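Local coordinates for glycosyl hydrolase BlGH5_18 (Bifidobacterium longum subsp. infantis, PDB 7LQX), which is a glycoside hydrolase of family GH5 that probably cleaves mannosidic linkages during bacterial breakdown of N-glycans, at residues Val103-Gly108 and Lys139-Glu144; Glu291-Thr296 and Arg345-Met350; Gly386-Glu391 and Glu426-Pro431. All coordinates share one frame; numbering follows the deposited sequence.

Contact 1. Residues Val103-Gly108 and Lys139-Glu144; sequences VDVFQG and KTLVAE
Phe106 meets two residues of helix 132-149 through CE1 and CE2 of its ring. Its CE1 lies 3.6 Å from Leu141 CD2. Its CE2 lies 3.7 Å from Val142 CG2. Both methyls approach the ring obliquely. The Leu141 side chain runs past Phe106 in the opposite direction, whereas that of Val142 crosses it at roughly a right angle. Val105 stands beside this trio. Its CG1 is anti to the backbone N (chi1 179°), which brings the methyl within 4.1 Å of Val142 CG2. The same CG1 sits 3.7 Å above the Phe106 plane, over the ring centre. One valine methyl therefore packs against both the ring and the helix. The meeting is wholly apolar, and all four residues are buried. Trp69 adds an edge-to-face contact to Phe106. Within the segment, Gln107 NE2 donates to Asp104 O at 2.9 Å, nearly straight but from above the carbonyl plane. Gln107 is also held by Pro67 O and Asn162 N, and a cis peptide follows it. Helix 132-149 lies in the chain between the adjacent parallel strands 100-104 and 155-159. The chain at and after the C-terminal end of strand 100-104 packs on the helix of a beta-alpha-beta crossover in the (beta/alpha)8 barrel of GH5 enzymes.

Contact 2. Residues Glu291-Thr296 and Arg345-Met350; sequences EFCRDT and RAFAEM
Arg294 grips a single oxygen of Glu349 with two of its nitrogens. Arg294 NE and NH2 both donate to Glu349 OE2, each at 3.0 Å. The bonds are bent, with N-H...O angles of 149° and 147°. The oxygen lies almost in the guanidinium plane. NE meets it nearly along the C-O axis, and NH2 comes from the syn side, somewhat out of the carboxylate plane. The guanidinium and carboxylate are nearly coplanar. The Arg294 chain is extended from CG to NE, which carries the group across to the second helix. There one face of the guanidinium lies on Ala346, whose CB is 3.6 Å above its centre. The base of the same arginine rests on selenomethionine Met350, with Met350 SE 3.8 Å from Arg294 CA. Deeper in, Cys293 SG is 4.0 Å from Phe347 CD1, an oblique sulfur-aromatic contact. The salt bridge thus lies on the outer side of the interface, and the cysteine and phenylalanine on the buried side. The axes of segments 291-296 and 345-350 approach to 8.9 Å and run nearly parallel, at 19°. Helices 289-300 and 342-354 are packed side by side over strand 306-312, where Trp311 touches both Cys293 and Phe347. Helix 248-264 meets helix 289-300 through Phe292 and Thr296.

Contact 3. Residues Gly386-Glu391 and Glu426-Pro431; sequences GGSIFE and ETDDEP
Ser388 overlaps the carboxylate of Asp428, with its CB only 3.2 Å from Asp428 OD1. Its hydroxyl does the bonding. Ser388 OG donates to Asp428 OD2 at 2.7 Å and uses the syn lone pair of that oxygen. The torsion chi1 of 47° sets OG between the backbone N and the carbonyl carbon, turned to the loop. Ser388 OG also lies 3.2 Å from Pro431 CA and accepts from the backbone N of His432. The hydroxyl is therefore used both as donor and as acceptor. Asp428 divides its two oxygens between partners: OD2 takes the serine and OD1 forms a salt bridge with Arg392 NE, one turn further along the helix. Ile389 CD1 packs against the side of the aspartate, 3.7 Å from Asp428 CB and about as near to its OD2. With an alanine in place of Asp428, the Ser388 hydroxyl would probably lose its acceptor and Arg392 one of its anionic partners, and the loop would be held less firmly to the helix. Gly387 is the N-cap residue, and Gly387 O takes the first-turn bond from Glu391 N at 2.9 Å. Through Ser388 the carboxylate lies beside the N-terminal turn of helix 388-399, where the helix end may favour its charge. Within the loop, Thr427 OG1 donates to Asp429 OD1 at 2.7 Å. The loop follows strand 424-426, an outer strand of a three-stranded parallel sheet. Helix 388-399 links the other two strands, 365-369 and 403-407. The contact ties the loop after the third strand to the start of this crossover helix, in a small alpha/beta domain appended to the barrel.

Contacts 1 and 2 both belong to the barrel and lie on opposite sides of the chain's centre, with their own centres about 32 Å apart. Contact 3 belongs to the small C-terminal domain, and its centre lies farther from the middle of the chain. Contact 1 joins a strand end to a helix and is purely hydrophobic. Contact 2 joins two helices and mixes a buried apolar layer with an ion pair nearer the surface. Contact 3 is only partly buried and depends mainly on a hydrogen-bonded carboxylate. No helix or strand is common to any two contacts. Helix 248-264, however, touches helix 289-300 of contact 2 and helix 388-399 of contact 3.

Contact 1. Residues Val103-Gly108 and Lys139-Glu144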
loop_
_atom_site.group_PDB
_atom_site.type_symbol
_atom_site.label_atom_id
_atom_site.label_comp_id
_atom_site.label_asym_id
_atom_site.label_seq_id
_atom_site.Cartn_x
_atom_site.Cartn_y
_atom_site.Cartn_z
ATOM N N VAL A 103 -3.325 -17.010 14.029
ATOM C CA VAL A 103 -2.878 -16.130 12.950
ATOM C C VAL A 103 -4.069 -15.345 12.416
ATOM O O VAL A 103 -5.130 -15.922 12.164
ATOM C CB VAL A 103 -2.231 -16.946 11.814
ATOM C CG1 VAL A 103 -1.823 -16.045 10.659
ATOM C CG2 VAL A 103 -1.039 -17.721 12.324
ATOM N N ASP A 104 -3.898 -14.034 12.232
ATOM C CA ASP A 104 -4.892 -13.204 11.561
ATOM C C ASP A 104 -4.488 -13.077 10.094
ATOM O O ASP A 104 -3.340 -12.718 9.803
ATOM C CB ASP A 104 -4.944 -11.797 12.156
ATOM C CG ASP A 104 -5.779 -11.703 13.413
ATOM O OD1 ASP A 104 -5.597 -12.522 14.334
ATOM O OD2 ASP A 104 -6.610 -10.770 13.488
ATOM N N VAL A 105 -5.426 -13.320 9.168
ATOM C CA VAL A 105 -5.029 -13.454 7.765
ATOM C C VAL A 105 -4.816 -12.099 7.092
ATOM O O VAL A 105 -3.790 -11.900 6.434
ATOM C CB VAL A 105 -5.996 -14.333 6.953
ATOM C CG1 VAL A 105 -5.533 -14.402 5.489
ATOM C CG2 VAL A 105 -6.090 -15.718 7.555
ATOM N N PHE A 106 -5.788 -11.174 7.195
ATOM C CA PHE A 106 -5.806 -9.948 6.385
ATOM C C PHE A 106 -5.577 -8.700 7.233
ATOM O O PHE A 106 -6.514 -8.176 7.842
ATOM C CB PHE A 106 -7.134 -9.787 5.633
ATOM C CG PHE A 106 -7.424 -10.886 4.654
ATOM C CD1 PHE A 106 -6.763 -10.946 3.442
ATOM C CD2 PHE A 106 -8.375 -11.859 4.943
ATOM C CE1 PHE A 106 -7.039 -11.966 2.540
ATOM C CE2 PHE A 106 -8.647 -12.876 4.043
ATOM C CZ PHE A 106 -7.977 -12.935 2.852
ATOM N N GLN A 107 -4.344 -8.196 7.218
ATOM C CA GLN A 107 -4.010 -6.878 7.763
ATOM C C GLN A 107 -3.519 -6.054 6.580
ATOM O O GLN A 107 -2.374 -6.226 6.161
ATOM C CB GLN A 107 -2.940 -6.958 8.851
ATOM C CG GLN A 107 -3.460 -7.455 10.190
ATOM C CD GLN A 107 -3.914 -8.895 10.138
ATOM O OE1 GLN A 107 -5.083 -9.197 10.374
ATOM N NE2 GLN A 107 -2.992 -9.793 9.837
ATOM N N GLY A 108 -4.349 -5.162 6.027
ATOM C CA GLY A 108 -5.612 -4.743 6.594
ATOM C C GLY A 108 -5.411 -3.483 7.399
ATOM O O GLY A 108 -5.065 -2.435 6.855
ATOM N N LYS A 139 -10.420 -15.874 -0.507
ATOM C CA LYS A 139 -10.574 -17.288 -0.197
ATOM C C LYS A 139 -9.346 -18.075 -0.620
ATOM O O LYS A 139 -8.904 -18.982 0.093
ATOM C CB LYS A 139 -11.824 -17.837 -0.873
ATOM C CG LYS A 139 -13.118 -17.343 -0.264
ATOM C CD LYS A 139 -14.332 -17.939 -0.971
ATOM C CE LYS A 139 -14.318 -19.460 -0.893
ATOM N NZ LYS A 139 -15.622 -20.073 -1.284
ATOM N N THR A 140 -8.777 -17.743 -1.779
ATOM C CA THR A 140 -7.566 -18.420 -2.230
ATOM C C THR A 140 -6.419 -18.210 -1.246
ATOM O O THR A 140 -5.699 -19.161 -0.919
ATOM C CB THR A 140 -7.193 -17.937 -3.633
ATOM O OG1 THR A 140 -8.298 -18.163 -4.518
ATOM C CG2 THR A 140 -5.989 -18.684 -4.144
ATOM N N LEU A 141 -6.233 -16.977 -0.762
ATOM C CA LEU A 141 -5.174 -16.722 0.213
ATOM C C LEU A 141 -5.423 -17.476 1.519
ATOM O O LEU A 141 -4.508 -18.092 2.076
ATOM C CB LEU A 141 -5.013 -15.221 0.466
ATOM C CG LEU A 141 -3.895 -14.891 1.462
ATOM C CD1 LEU A 141 -2.544 -15.422 0.966
ATOM C CD2 LEU A 141 -3.827 -13.402 1.734
ATOM N N VAL A 142 -6.655 -17.433 2.036
ATOM C CA VAL A 142 -6.951 -18.187 3.252
ATOM C C VAL A 142 -6.619 -19.663 3.050
ATOM O O VAL A 142 -5.984 -20.293 3.901
ATOM C CB VAL A 142 -8.416 -18.001 3.690
ATOM C CG1 VAL A 142 -8.715 -18.866 4.916
ATOM C CG2 VAL A 142 -8.729 -16.563 3.994
ATOM N N ALA A 143 -7.050 -20.237 1.923
ATOM C CA ALA A 143 -6.814 -21.658 1.687
ATOM C C ALA A 143 -5.326 -21.968 1.593
ATOM O O ALA A 143 -4.859 -22.974 2.140
ATOM C CB ALA A 143 -7.534 -22.116 0.417
ATOM N N GLU A 144 -4.562 -21.122 0.902
ATOM C CA GLU A 144 -3.138 -21.392 0.736
ATOM C C GLU A 144 -2.404 -21.252 2.063
ATOM O O GLU A 144 -1.600 -22.114 2.435
ATOM C CB GLU A 144 -2.546 -20.443 -0.304
ATOM C CG GLU A 144 -3.102 -20.632 -1.697
#

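Contact 2. Residues Glu291-Thr296 and Arg345-Met350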
loop_
_atom_site.group_PDB
_atom_site.type_symbol
_atom_site.label_atom_id
_atom_site.label_comp_id
_atom_site.label_asym_id
_atom_site.label_seq_id
_atom_site.Cartn_x
_atom_site.Cartn_y
_atom_site.Cartn_z
ATOM N N GLU A 291 -1.707 -1.820 37.737
ATOM C CA GLU A 291 -2.948 -1.981 38.490
ATOM C C GLU A 291 -4.146 -2.096 37.560
ATOM O O GLU A 291 -5.069 -2.876 37.821
ATOM C CB GLU A 291 -3.140 -0.800 39.443
ATOM C CG GLU A 291 -2.204 -0.806 40.639
ATOM C CD GLU A 291 -2.047 0.567 41.269
ATOM O OE1 GLU A 291 -3.068 1.269 41.436
ATOM O OE2 GLU A 291 -0.899 0.948 41.587
ATOM N N PHE A 292 -4.161 -1.316 36.482
ATOM C CA PHE A 292 -5.217 -1.445 35.491
ATOM C C PHE A 292 -5.259 -2.856 34.920
ATOM O O PHE A 292 -6.339 -3.427 34.728
ATOM C CB PHE A 292 -4.987 -0.434 34.370
ATOM C CG PHE A 292 -5.920 -0.609 33.222
ATOM C CD1 PHE A 292 -7.180 -0.035 33.252
ATOM C CD2 PHE A 292 -5.560 -1.369 32.129
ATOM C CE1 PHE A 292 -8.050 -0.198 32.199
ATOM C CE2 PHE A 292 -6.429 -1.546 31.087
ATOM C CZ PHE A 292 -7.681 -0.961 31.125
ATOM N N CYS A 293 -4.089 -3.428 34.633
ATOM C CA CYS A 293 -4.009 -4.780 34.094
ATOM C C CYS A 293 -4.589 -5.789 35.076
ATOM O O CYS A 293 -5.460 -6.591 34.719
ATOM C CB CYS A 293 -2.543 -5.083 33.779
ATOM S SG CYS A 293 -2.165 -6.779 33.302
ATOM N N ARG A 294 -4.136 -5.743 36.329
ATOM C CA ARG A 294 -4.622 -6.694 37.316
ATOM C C ARG A 294 -6.125 -6.553 37.526
ATOM O O ARG A 294 -6.854 -7.550 37.550
ATOM C CB ARG A 294 -3.891 -6.503 38.641
ATOM C CG ARG A 294 -2.405 -6.790 38.590
ATOM C CD ARG A 294 -1.806 -6.806 40.000
ATOM N NE ARG A 294 -0.351 -6.942 39.989
ATOM C CZ ARG A 294 0.502 -5.922 40.004
ATOM N NH1 ARG A 294 0.054 -4.674 40.050
ATOM N NH2 ARG A 294 1.807 -6.151 39.982
ATOM N N ASP A 295 -6.607 -5.321 37.712
ATOM C CA ASP A 295 -8.023 -5.123 38.005
ATOM C C ASP A 295 -8.896 -5.491 36.814
ATOM O O ASP A 295 -9.967 -6.086 36.976
ATOM C CB ASP A 295 -8.267 -3.662 38.389
ATOM C CG ASP A 295 -7.791 -3.328 39.787
ATOM O OD1 ASP A 295 -7.494 -4.250 40.578
ATOM O OD2 ASP A 295 -7.726 -2.122 40.097
ATOM N N THR A 296 -8.459 -5.134 35.605
ATOM C CA THR A 296 -9.228 -5.480 34.415
ATOM C C THR A 296 -9.375 -6.987 34.276
ATOM O O THR A 296 -10.459 -7.482 33.952
ATOM C CB THR A 296 -8.570 -4.889 33.170
ATOM O OG1 THR A 296 -8.707 -3.465 33.203
ATOM C CG2 THR A 296 -9.213 -5.408 31.897
ATOM N N ARG A 345 5.262 -7.881 34.375
ATOM C CA ARG A 345 5.245 -8.642 35.619
ATOM C C ARG A 345 3.819 -8.826 36.129
ATOM O O ARG A 345 3.456 -9.906 36.610
ATOM C CB ARG A 345 6.119 -7.939 36.663
ATOM C CG ARG A 345 7.575 -7.749 36.254
ATOM C CD ARG A 345 8.373 -6.917 37.290
ATOM N NE ARG A 345 9.729 -6.596 36.854
ATOM C CZ ARG A 345 10.733 -7.465 36.839
ATOM N NH1 ARG A 345 11.933 -7.088 36.426
ATOM N NH2 ARG A 345 10.536 -8.716 37.228
ATOM N N ALA A 346 2.985 -7.789 36.008
ATOM C CA ALA A 346 1.602 -7.906 36.456
ATOM C C ALA A 346 0.838 -8.932 35.628
ATOM O O ALA A 346 0.078 -9.738 36.180
ATOM C CB ALA A 346 0.906 -6.547 36.389
ATOM N N PHE A 347 1.015 -8.915 34.308
ATOM C CA PHE A 347 0.304 -9.869 33.463
ATOM C C PHE A 347 0.758 -11.292 33.747
ATOM O O PHE A 347 -0.071 -12.208 33.802
ATOM C CB PHE A 347 0.492 -9.510 31.993
ATOM C CG PHE A 347 -0.437 -10.239 31.058
ATOM C CD1 PHE A 347 -1.812 -10.174 31.230
ATOM C CD2 PHE A 347 0.059 -10.963 29.991
ATOM C CE1 PHE A 347 -2.674 -10.827 30.361
ATOM C CE2 PHE A 347 -0.803 -11.613 29.121
ATOM C CZ PHE A 347 -2.165 -11.543 29.311
ATOM N N ALA A 348 2.062 -11.489 33.973
ATOM C CA ALA A 348 2.558 -12.803 34.360
ATOM C C ALA A 348 1.896 -13.274 35.646
ATOM O O ALA A 348 1.529 -14.450 35.773
ATOM C CB ALA A 348 4.077 -12.760 34.527
ATOM N N GLU A 349 1.740 -12.369 36.617
ATOM C CA GLU A 349 1.094 -12.729 37.874
ATOM C C GLU A 349 -0.353 -13.130 37.644
ATOM O O GLU A 349 -0.856 -14.073 38.263
ATOM C CB GLU A 349 1.158 -11.553 38.849
ATOM C CG GLU A 349 2.550 -11.264 39.386
ATOM C CD GLU A 349 2.714 -9.834 39.895
ATOM O OE1 GLU A 349 3.872 -9.397 40.080
ATOM O OE2 GLU A 349 1.694 -9.142 40.105
HETATM N N MSE A 350 -1.036 -12.435 36.752
HETATM C CA MSE A 350 -2.434 -12.744 36.494
HETATM C C MSE A 350 -2.569 -14.093 35.801
HETATM O O MSE A 350 -3.474 -14.869 36.113
HETATM C CB MSE A 350 -3.076 -11.637 35.670
HETATM C CG MSE A 350 -3.167 -10.302 36.401
HETATM SE SE MSE A 350 -4.070 -10.365 38.114
HETATM C CE MSE A 350 -2.609 -10.871 39.280
#

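Contact 3. Residues Gly386-Glu391 and Glu426-Pro431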
loop_
_atom_site.group_PDB
_atom_site.type_symbol
_atom_site.label_atom_id
_atom_site.label_comp_id
_atom_site.label_asym_id
_atom_site.label_seq_id
_atom_site.Cartn_x
_atom_site.Cartn_y
_atom_site.Cartn_z
ATOM N N GLY A 386 -21.308 5.831 28.207
ATOM C CA GLY A 386 -22.250 6.905 28.431
ATOM C C GLY A 386 -23.688 6.560 28.116
ATOM O O GLY A 386 -24.581 7.368 28.398
ATOM N N GLY A 387 -23.939 5.383 27.530
ATOM C CA GLY A 387 -25.277 4.978 27.166
ATOM C C GLY A 387 -26.041 4.378 28.330
ATOM O O GLY A 387 -25.489 4.021 29.369
ATOM N N SER A 388 -27.355 4.239 28.138
ATOM C CA SER A 388 -28.223 3.810 29.228
ATOM C C SER A 388 -28.017 2.342 29.596
ATOM O O SER A 388 -28.067 1.991 30.779
ATOM C CB SER A 388 -29.679 4.080 28.847
ATOM O OG SER A 388 -29.950 3.630 27.530
ATOM N N ILE A 389 -27.827 1.463 28.611
ATOM C CA ILE A 389 -27.557 0.058 28.921
ATOM C C ILE A 389 -26.222 -0.066 29.643
ATOM O O ILE A 389 -26.102 -0.752 30.665
ATOM C CB ILE A 389 -27.568 -0.792 27.638
ATOM C CG1 ILE A 389 -28.963 -0.850 27.012
ATOM C CG2 ILE A 389 -27.057 -2.202 27.931
ATOM C CD1 ILE A 389 -29.991 -1.660 27.811
ATOM N N PHE A 390 -25.194 0.591 29.099
ATOM C CA PHE A 390 -23.864 0.611 29.698
ATOM C C PHE A 390 -23.939 1.016 31.158
ATOM O O PHE A 390 -23.419 0.321 32.034
ATOM C CB PHE A 390 -23.027 1.606 28.884
ATOM C CG PHE A 390 -21.547 1.624 29.194
ATOM C CD1 PHE A 390 -21.058 2.332 30.283
ATOM C CD2 PHE A 390 -20.644 0.990 28.357
ATOM C CE1 PHE A 390 -19.694 2.374 30.551
ATOM C CE2 PHE A 390 -19.279 1.042 28.617
ATOM C CZ PHE A 390 -18.810 1.725 29.719
ATOM N N GLU A 391 -24.624 2.123 31.448
ATOM C CA GLU A 391 -24.638 2.639 32.816
ATOM C C GLU A 391 -25.476 1.784 33.757
ATOM O O GLU A 391 -25.109 1.628 34.927
ATOM C CB GLU A 391 -25.057 4.106 32.811
ATOM C CG GLU A 391 -24.009 4.947 32.089
ATOM C CD GLU A 391 -24.146 6.442 32.259
ATOM O OE1 GLU A 391 -25.223 6.929 32.663
ATOM O OE2 GLU A 391 -23.151 7.136 31.969
ATOM N N GLU A 426 -33.676 -6.024 34.663
ATOM C CA GLU A 426 -33.816 -4.572 34.664
ATOM C C GLU A 426 -34.023 -4.089 33.237
ATOM O O GLU A 426 -33.192 -4.354 32.363
ATOM C CB GLU A 426 -32.586 -3.913 35.284
ATOM C CG GLU A 426 -32.673 -2.405 35.321
ATOM C CD GLU A 426 -31.641 -1.792 36.229
ATOM O OE1 GLU A 426 -31.397 -2.362 37.316
ATOM O OE2 GLU A 426 -31.079 -0.744 35.856
ATOM N N THR A 427 -35.114 -3.370 33.002
ATOM C CA THR A 427 -35.410 -2.870 31.667
ATOM C C THR A 427 -34.871 -1.450 31.488
ATOM O O THR A 427 -34.663 -0.710 32.449
ATOM C CB THR A 427 -36.917 -2.902 31.401
ATOM O OG1 THR A 427 -37.601 -2.170 32.422
ATOM C CG2 THR A 427 -37.430 -4.338 31.388
ATOM N N ASP A 428 -34.668 -1.070 30.232
ATOM C CA ASP A 428 -34.080 0.228 29.910
ATOM C C ASP A 428 -35.208 1.187 29.558
ATOM O O ASP A 428 -35.576 1.349 28.394
ATOM C CB ASP A 428 -33.096 0.114 28.756
ATOM C CG ASP A 428 -32.214 1.341 28.630
ATOM O OD1 ASP A 428 -32.123 2.106 29.617
ATOM O OD2 ASP A 428 -31.605 1.536 27.556
ATOM N N ASP A 429 -35.722 1.867 30.575
ATOM C CA ASP A 429 -37.000 2.551 30.448
ATOM C C ASP A 429 -36.911 3.841 29.646
ATOM O O ASP A 429 -37.897 4.233 29.011
ATOM C CB ASP A 429 -37.557 2.823 31.847
ATOM C CG ASP A 429 -37.813 1.540 32.628
ATOM O OD1 ASP A 429 -37.989 0.485 31.985
ATOM O OD2 ASP A 429 -37.832 1.584 33.879
ATOM N N GLU A 430 -35.762 4.508 29.654
ATOM C CA GLU A 430 -35.578 5.766 28.926
ATOM C C GLU A 430 -34.223 5.720 28.235
ATOM O O GLU A 430 -33.252 6.340 28.685
ATOM C CB GLU A 430 -35.691 6.970 29.866
ATOM C CG GLU A 430 -37.083 7.169 30.477
ATOM C CD GLU A 430 -37.161 8.370 31.413
ATOM O OE1 GLU A 430 -36.366 9.318 31.238
ATOM O OE2 GLU A 430 -38.017 8.361 32.326
ATOM N N PRO A 431 -34.122 4.987 27.124
ATOM C CA PRO A 431 -32.806 4.779 26.503
ATOM C C PRO A 431 -32.165 6.070 26.018
ATOM O O PRO A 431 -32.842 7.023 25.624
ATOM C CB PRO A 431 -33.112 3.842 25.326
ATOM C CG PRO A 431 -34.364 3.120 25.742
ATOM C CD PRO A 431 -35.167 4.168 26.477
#